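Local coordinates for protein ADP-ribosylating toxin CARDS (PDB 4TLV) that transfers the ADP-ribosyl group from NAD(+) to target proteins and causes vacuolation of mammalian cells as the main virulence factor of Mycoplasma pneumoniae, at residues P4-R16 / I50-F63. Residues are numbered along the deposited sequence; the frame is centred on the assembly and turned at random.
Sequences PNPVRFVYRVDLR and ISTSETPTAAIRFF. With SO4 (sulfate ion), chain G.
Val-13 and Tyr-11 pack on helix 56-60, and Val-13 also on 3-10 segment 62-63. Val-13 meets the edge of the Phe-62 ring, CB to CE1 3.8 Å, while Val-13 CG2, beside its own backbone N, is 4.0 Å from Ile-60 CB. The Tyr-11 ring lies under Pro-56: CG of the proline sits over the ring centre, 3.8 Å away and 2° off the normal, a CH-pi contact at the first turn of the helix. Between the Tyr-11 and Val-13 contacts, Ala-59 CB packs 3.9 Å from Tyr-11 CB, and water 3 links Val-13 N to Ala-59 O. Thr-55 N-caps the helix through OG1.

At the strand crossing, Tyr-11 and Ser-53 form a single antiparallel hydrogen-bonded pair, N to O 2.8 Å in both directions. Water 1 continues this link by donating to Phe-9 O and Glu-54 O. Farther out, the extended Arg-12 chain (chi1 -177°) carries NH1 to Ser-51 O, 2.8 Å, in the guanidinium plane, with Ile-50 CG2 over one face. Arg-12 NE and NH2 both donate side-on to Asp-14 OD2, NE at 3.1 Å.

Strand 9-14 edges one sheet of the mART domain and strand 49-53 another, so this short bridge joins the two sheets. As in related toxins, it sets Arg-12 beside the Ser-51-Thr-52-Ser-53 (STS) motif, probably part of the NAD(+) site. Bonds to Asp-14 and Ser-51 together fix the guanidinium's rotation.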
loop_
_atom_site.group_PDB
_atom_site.type_symbol
_atom_site.label_atom_id
_atom_site.label_comp_id
_atom_site.label_asym_id
_atom_site.label_seq_id
_atom_site.Cartn_x
_atom_site.Cartn_y
_atom_site.Cartn_z
ATOM N N PRO A 4 -2.604 -16.400 -13.563
ATOM C CA PRO A 4 -3.569 -16.971 -12.610
ATOM C C PRO A 4 -4.111 -15.906 -11.651
ATOM O O PRO A 4 -5.158 -16.100 -11.019
ATOM C CB PRO A 4 -2.731 -17.984 -11.814
ATOM C CG PRO A 4 -1.495 -18.206 -12.616
ATOM C CD PRO A 4 -1.245 -16.937 -13.359
ATOM N N ASN A 5 -3.393 -14.786 -11.560
ATOM C CA ASN A 5 -3.671 -13.737 -10.582
ATOM C C ASN A 5 -3.524 -12.367 -11.225
ATOM O O ASN A 5 -2.745 -11.538 -10.763
ATOM C CB ASN A 5 -2.679 -13.844 -9.416
ATOM C CG ASN A 5 -1.228 -13.887 -9.898
ATOM O OD1 ASN A 5 -0.923 -14.491 -10.933
ATOM N ND2 ASN A 5 -0.329 -13.236 -9.154
ATOM N N PRO A 6 -4.273 -12.124 -12.299
ATOM C CA PRO A 6 -4.071 -10.887 -13.049
ATOM C C PRO A 6 -4.710 -9.720 -12.306
ATOM O O PRO A 6 -5.477 -9.923 -11.364
ATOM C CB PRO A 6 -4.855 -11.156 -14.332
ATOM C CG PRO A 6 -6.026 -11.972 -13.842
ATOM C CD PRO A 6 -5.438 -12.888 -12.785
ATOM N N VAL A 7 -4.387 -8.502 -12.712
ATOM C CA VAL A 7 -5.184 -7.363 -12.303
ATOM C C VAL A 7 -6.250 -7.180 -13.379
ATOM O O VAL A 7 -5.958 -6.785 -14.508
ATOM C CB VAL A 7 -4.307 -6.108 -12.116
ATOM C CG1 VAL A 7 -5.152 -4.883 -12.025
ATOM C CG2 VAL A 7 -3.449 -6.261 -10.852
ATOM N N ARG A 8 -7.489 -7.508 -13.036
ATOM C CA ARG A 8 -8.547 -7.562 -14.033
ATOM C C ARG A 8 -9.319 -6.244 -14.093
ATOM O O ARG A 8 -9.615 -5.731 -15.171
ATOM C CB ARG A 8 -9.483 -8.748 -13.731
ATOM C CG ARG A 8 -10.711 -8.834 -14.617
ATOM C CD ARG A 8 -11.388 -10.214 -14.473
ATOM N NE ARG A 8 -12.840 -10.152 -14.642
ATOM C CZ ARG A 8 -13.456 -9.858 -15.781
ATOM N NH1 ARG A 8 -12.758 -9.585 -16.883
ATOM N NH2 ARG A 8 -14.782 -9.835 -15.819
ATOM N N PHE A 9 -9.648 -5.701 -12.928
ATOM C CA PHE A 9 -10.339 -4.412 -12.873
ATOM C C PHE A 9 -9.542 -3.385 -12.087
ATOM O O PHE A 9 -8.869 -3.714 -11.091
ATOM C CB PHE A 9 -11.737 -4.572 -12.246
ATOM C CG PHE A 9 -12.720 -5.285 -13.138
ATOM C CD1 PHE A 9 -13.178 -4.682 -14.292
ATOM C CD2 PHE A 9 -13.183 -6.562 -12.817
ATOM C CE1 PHE A 9 -14.077 -5.326 -15.138
ATOM C CE2 PHE A 9 -14.086 -7.215 -13.657
ATOM C CZ PHE A 9 -14.537 -6.599 -14.809
ATOM N N VAL A 10 -9.613 -2.147 -12.547
ATOM C CA VAL A 10 -9.099 -1.011 -11.801
ATOM C C VAL A 10 -10.262 -0.026 -11.630
ATOM O O VAL A 10 -11.338 -0.249 -12.182
ATOM C CB VAL A 10 -7.883 -0.346 -12.495
ATOM C CG1 VAL A 10 -6.671 -1.285 -12.477
ATOM C CG2 VAL A 10 -8.203 0.086 -13.923
ATOM N N TYR A 11 -10.053 1.047 -10.871
ATOM C CA TYR A 11 -11.159 1.936 -10.471
ATOM C C TYR A 11 -10.749 3.384 -10.547
ATOM O O TYR A 11 -9.587 3.727 -10.308
ATOM C CB TYR A 11 -11.591 1.633 -9.030
ATOM C CG TYR A 11 -12.019 0.211 -8.913
ATOM C CD1 TYR A 11 -13.335 -0.148 -9.162
ATOM C CD2 TYR A 11 -11.094 -0.793 -8.619
ATOM C CE1 TYR A 11 -13.731 -1.462 -9.105
ATOM C CE2 TYR A 11 -11.491 -2.127 -8.575
ATOM C CZ TYR A 11 -12.817 -2.442 -8.820
ATOM O OH TYR A 11 -13.243 -3.754 -8.772
ATOM N N ARG A 12 -11.720 4.242 -10.820
ATOM C CA ARG A 12 -11.436 5.660 -10.944
ATOM C C ARG A 12 -12.673 6.458 -10.557
ATOM O O ARG A 12 -13.779 6.170 -11.031
ATOM C CB ARG A 12 -11.066 5.989 -12.392
ATOM C CG ARG A 12 -10.680 7.470 -12.607
ATOM C CD ARG A 12 -10.501 7.773 -14.105
ATOM N NE ARG A 12 -10.532 9.214 -14.353
ATOM C CZ ARG A 12 -9.491 10.024 -14.208
ATOM N NH1 ARG A 12 -8.309 9.546 -13.814
ATOM N NH2 ARG A 12 -9.636 11.324 -14.443
ATOM N N VAL A 13 -12.482 7.453 -9.697
ATOM C CA VAL A 13 -13.566 8.365 -9.332
ATOM C C VAL A 13 -13.461 9.589 -10.237
ATOM O O VAL A 13 -12.386 10.176 -10.386
ATOM C CB VAL A 13 -13.461 8.785 -7.836
ATOM C CG1 VAL A 13 -14.503 9.877 -7.480
ATOM C CG2 VAL A 13 -13.602 7.562 -6.919
ATOM N N ASP A 14 -14.573 9.973 -10.855
ATOM C CA ASP A 14 -14.570 11.052 -11.824
ATOM C C ASP A 14 -15.909 11.772 -11.687
ATOM O O ASP A 14 -16.922 11.139 -11.437
ATOM C CB ASP A 14 -14.420 10.455 -13.231
ATOM C CG ASP A 14 -13.918 11.451 -14.247
ATOM O OD1 ASP A 14 -14.630 12.439 -14.520
ATOM O OD2 ASP A 14 -12.819 11.232 -14.804
ATOM N N LEU A 15 -15.917 13.090 -11.836
ATOM C CA LEU A 15 -17.163 13.840 -11.680
ATOM C C LEU A 15 -18.072 13.738 -12.910
ATOM O O LEU A 15 -19.263 14.030 -12.831
ATOM C CB LEU A 15 -16.876 15.301 -11.309
ATOM C CG LEU A 15 -16.706 15.503 -9.793
ATOM C CD1 LEU A 15 -15.483 14.783 -9.275
ATOM C CD2 LEU A 15 -16.652 16.982 -9.421
ATOM N N ARG A 16 -17.523 13.300 -14.039
ATOM C CA ARG A 16 -18.340 13.111 -15.236
ATOM C C ARG A 16 -19.317 11.952 -15.048
ATOM O O ARG A 16 -18.979 10.926 -14.455
ATOM C CB ARG A 16 -17.466 12.874 -16.460
ATOM C CG ARG A 16 -16.534 14.027 -16.775
ATOM C CD ARG A 16 -15.717 13.738 -18.017
ATOM N NE ARG A 16 -14.654 14.721 -18.197
ATOM C CZ ARG A 16 -14.768 15.813 -18.946
ATOM N NH1 ARG A 16 -15.901 16.056 -19.595
ATOM N NH2 ARG A 16 -13.749 16.659 -19.052
ATOM N N ILE A 50 -3.524 8.296 -17.980
ATOM C CA ILE A 50 -4.749 8.436 -17.173
ATOM C C ILE A 50 -4.665 7.557 -15.924
ATOM O O ILE A 50 -4.352 6.376 -16.013
ATOM C CB ILE A 50 -5.997 8.052 -17.969
ATOM C CG1 ILE A 50 -6.166 8.981 -19.178
ATOM C CG2 ILE A 50 -7.255 8.133 -17.096
ATOM C CD1 ILE A 50 -7.310 8.546 -20.100
ATOM N N SER A 51 -4.960 8.133 -14.760
ATOM C CA SER A 51 -4.811 7.400 -13.498
ATOM C C SER A 51 -6.031 6.572 -13.114
ATOM O O SER A 51 -7.178 6.986 -13.306
ATOM C CB SER A 51 -4.484 8.364 -12.352
ATOM O OG SER A 51 -5.517 9.343 -12.259
ATOM N N THR A 52 -5.756 5.393 -12.568
ATOM C CA THR A 52 -6.769 4.534 -11.978
ATOM C C THR A 52 -6.108 3.865 -10.777
ATOM O O THR A 52 -4.896 3.956 -10.583
ATOM C CB THR A 52 -7.223 3.399 -12.942
ATOM O OG1 THR A 52 -6.141 2.466 -13.113
ATOM C CG2 THR A 52 -7.660 3.948 -14.313
ATOM N N SER A 53 -6.901 3.177 -9.975
ATOM C CA SER A 53 -6.386 2.536 -8.774
ATOM C C SER A 53 -6.770 1.047 -8.757
ATOM O O SER A 53 -7.797 0.654 -9.300
ATOM C CB SER A 53 -6.935 3.250 -7.534
ATOM O OG SER A 53 -6.534 2.572 -6.358
ATOM N N GLU A 54 -5.933 0.217 -8.145
ATOM C CA GLU A 54 -6.211 -1.205 -8.074
ATOM C C GLU A 54 -7.422 -1.522 -7.181
ATOM O O GLU A 54 -8.022 -2.573 -7.319
ATOM C CB GLU A 54 -4.965 -1.957 -7.584
ATOM C CG GLU A 54 -4.908 -3.420 -8.005
ATOM C CD GLU A 54 -3.582 -4.070 -7.612
ATOM O OE1 GLU A 54 -2.525 -3.674 -8.154
ATOM O OE2 GLU A 54 -3.597 -4.970 -6.752
ATOM N N THR A 55 -7.793 -0.616 -6.282
ATOM C CA THR A 55 -8.950 -0.865 -5.397
ATOM C C THR A 55 -9.879 0.343 -5.330
ATOM O O THR A 55 -9.430 1.480 -5.470
ATOM C CB THR A 55 -8.534 -1.171 -3.922
ATOM O OG1 THR A 55 -7.966 0.001 -3.313
ATOM C CG2 THR A 55 -7.537 -2.335 -3.838
ATOM N N PRO A 56 -11.179 0.104 -5.068
ATOM C CA PRO A 56 -12.117 1.220 -4.911
ATOM C C PRO A 56 -11.738 2.113 -3.727
ATOM O O PRO A 56 -11.878 3.332 -3.785
ATOM C CB PRO A 56 -13.460 0.521 -4.622
ATOM C CG PRO A 56 -13.315 -0.831 -5.210
ATOM C CD PRO A 56 -11.860 -1.204 -5.041
ATOM N N THR A 57 -11.251 1.509 -2.652
ATOM C CA THR A 57 -10.899 2.282 -1.478
ATOM C C THR A 57 -9.782 3.296 -1.759
ATOM O O THR A 57 -9.842 4.439 -1.301
ATOM C CB THR A 57 -10.503 1.368 -0.308
ATOM O OG1 THR A 57 -11.605 0.509 0.001
ATOM C CG2 THR A 57 -10.149 2.197 0.919
ATOM N N ALA A 58 -8.763 2.876 -2.501
ATOM C CA ALA A 58 -7.685 3.789 -2.859
ATOM C C ALA A 58 -8.140 4.820 -3.897
ATOM O O ALA A 58 -7.729 5.977 -3.841
ATOM C CB ALA A 58 -6.449 3.006 -3.351
ATOM N N ALA A 59 -8.983 4.412 -4.844
ATOM C CA ALA A 59 -9.490 5.358 -5.843
ATOM C C ALA A 59 -10.287 6.492 -5.187
ATOM O O ALA A 59 -10.331 7.601 -5.709
ATOM C CB ALA A 59 -10.367 4.648 -6.885
ATOM N N ILE A 60 -10.951 6.203 -4.071
ATOM C CA ILE A 60 -11.893 7.175 -3.507
ATOM C C ILE A 60 -11.321 7.973 -2.332
ATOM O O ILE A 60 -11.937 8.944 -1.869
ATOM C CB ILE A 60 -13.257 6.525 -3.122
ATOM C CG1 ILE A 60 -14.315 7.610 -2.877
ATOM C CG2 ILE A 60 -13.118 5.688 -1.872
ATOM C CD1 ILE A 60 -15.754 7.068 -2.842
ATOM N N ARG A 61 -10.129 7.606 -1.871
ATOM C CA ARG A 61 -9.540 8.296 -0.708
ATOM C C ARG A 61 -9.502 9.827 -0.840
ATOM O O ARG A 61 -9.866 10.548 0.110
ATOM C CB ARG A 61 -8.149 7.738 -0.377
ATOM C CG ARG A 61 -7.418 8.437 0.804
ATOM C CD ARG A 61 -8.263 8.510 2.080
ATOM N NE ARG A 61 -7.553 9.280 3.100
ATOM C CZ ARG A 61 -7.537 10.614 3.153
ATOM N NH1 ARG A 61 -8.217 11.318 2.257
ATOM N NH2 ARG A 61 -6.840 11.244 4.108
ATOM N N PHE A 62 -9.069 10.343 -1.992
ATOM C CA PHE A 62 -8.928 11.804 -2.137
ATOM C C PHE A 62 -10.281 12.464 -1.920
ATOM O O PHE A 62 -10.369 13.597 -1.452
ATOM C CB PHE A 62 -8.390 12.203 -3.529
ATOM C CG PHE A 62 -9.433 12.144 -4.622
ATOM C CD1 PHE A 62 -9.722 10.942 -5.262
ATOM C CD2 PHE A 62 -10.147 13.278 -4.988
ATOM C CE1 PHE A 62 -10.700 10.863 -6.255
ATOM C CE2 PHE A 62 -11.138 13.209 -5.991
ATOM C CZ PHE A 62 -11.405 11.998 -6.624
ATOM N N PHE A 63 -11.330 11.736 -2.274
ATOM C CA PHE A 63 -12.683 12.270 -2.273
ATOM C C PHE A 63 -13.216 12.471 -0.841
ATOM O O PHE A 63 -14.208 13.177 -0.632
ATOM C CB PHE A 63 -13.587 11.337 -3.103
ATOM C CG PHE A 63 -14.894 11.954 -3.511
ATOM C CD1 PHE A 63 -14.925 13.027 -4.383
ATOM C CD2 PHE A 63 -16.091 11.437 -3.046
ATOM C CE1 PHE A 63 -16.133 13.585 -4.775
ATOM C CE2 PHE A 63 -17.296 11.992 -3.430
ATOM C CZ PHE A 63 -17.314 13.070 -4.297
HETATM S S SO4 G . -15.748 -10.689 -12.198
HETATM O O1 SO4 G . -16.395 -10.653 -13.507
HETATM O O2 SO4 G . -16.014 -11.965 -11.509
HETATM O O3 SO4 G . -14.308 -10.558 -12.389
HETATM O O4 SO4 G . -16.269 -9.583 -11.370
HETATM O O HOH W 1 -8.386 -4.865 -8.824
HETATM O O HOH W 2 -5.650 11.077 -15.092
HETATM O O HOH W 3 -9.882 7.922 -8.436
#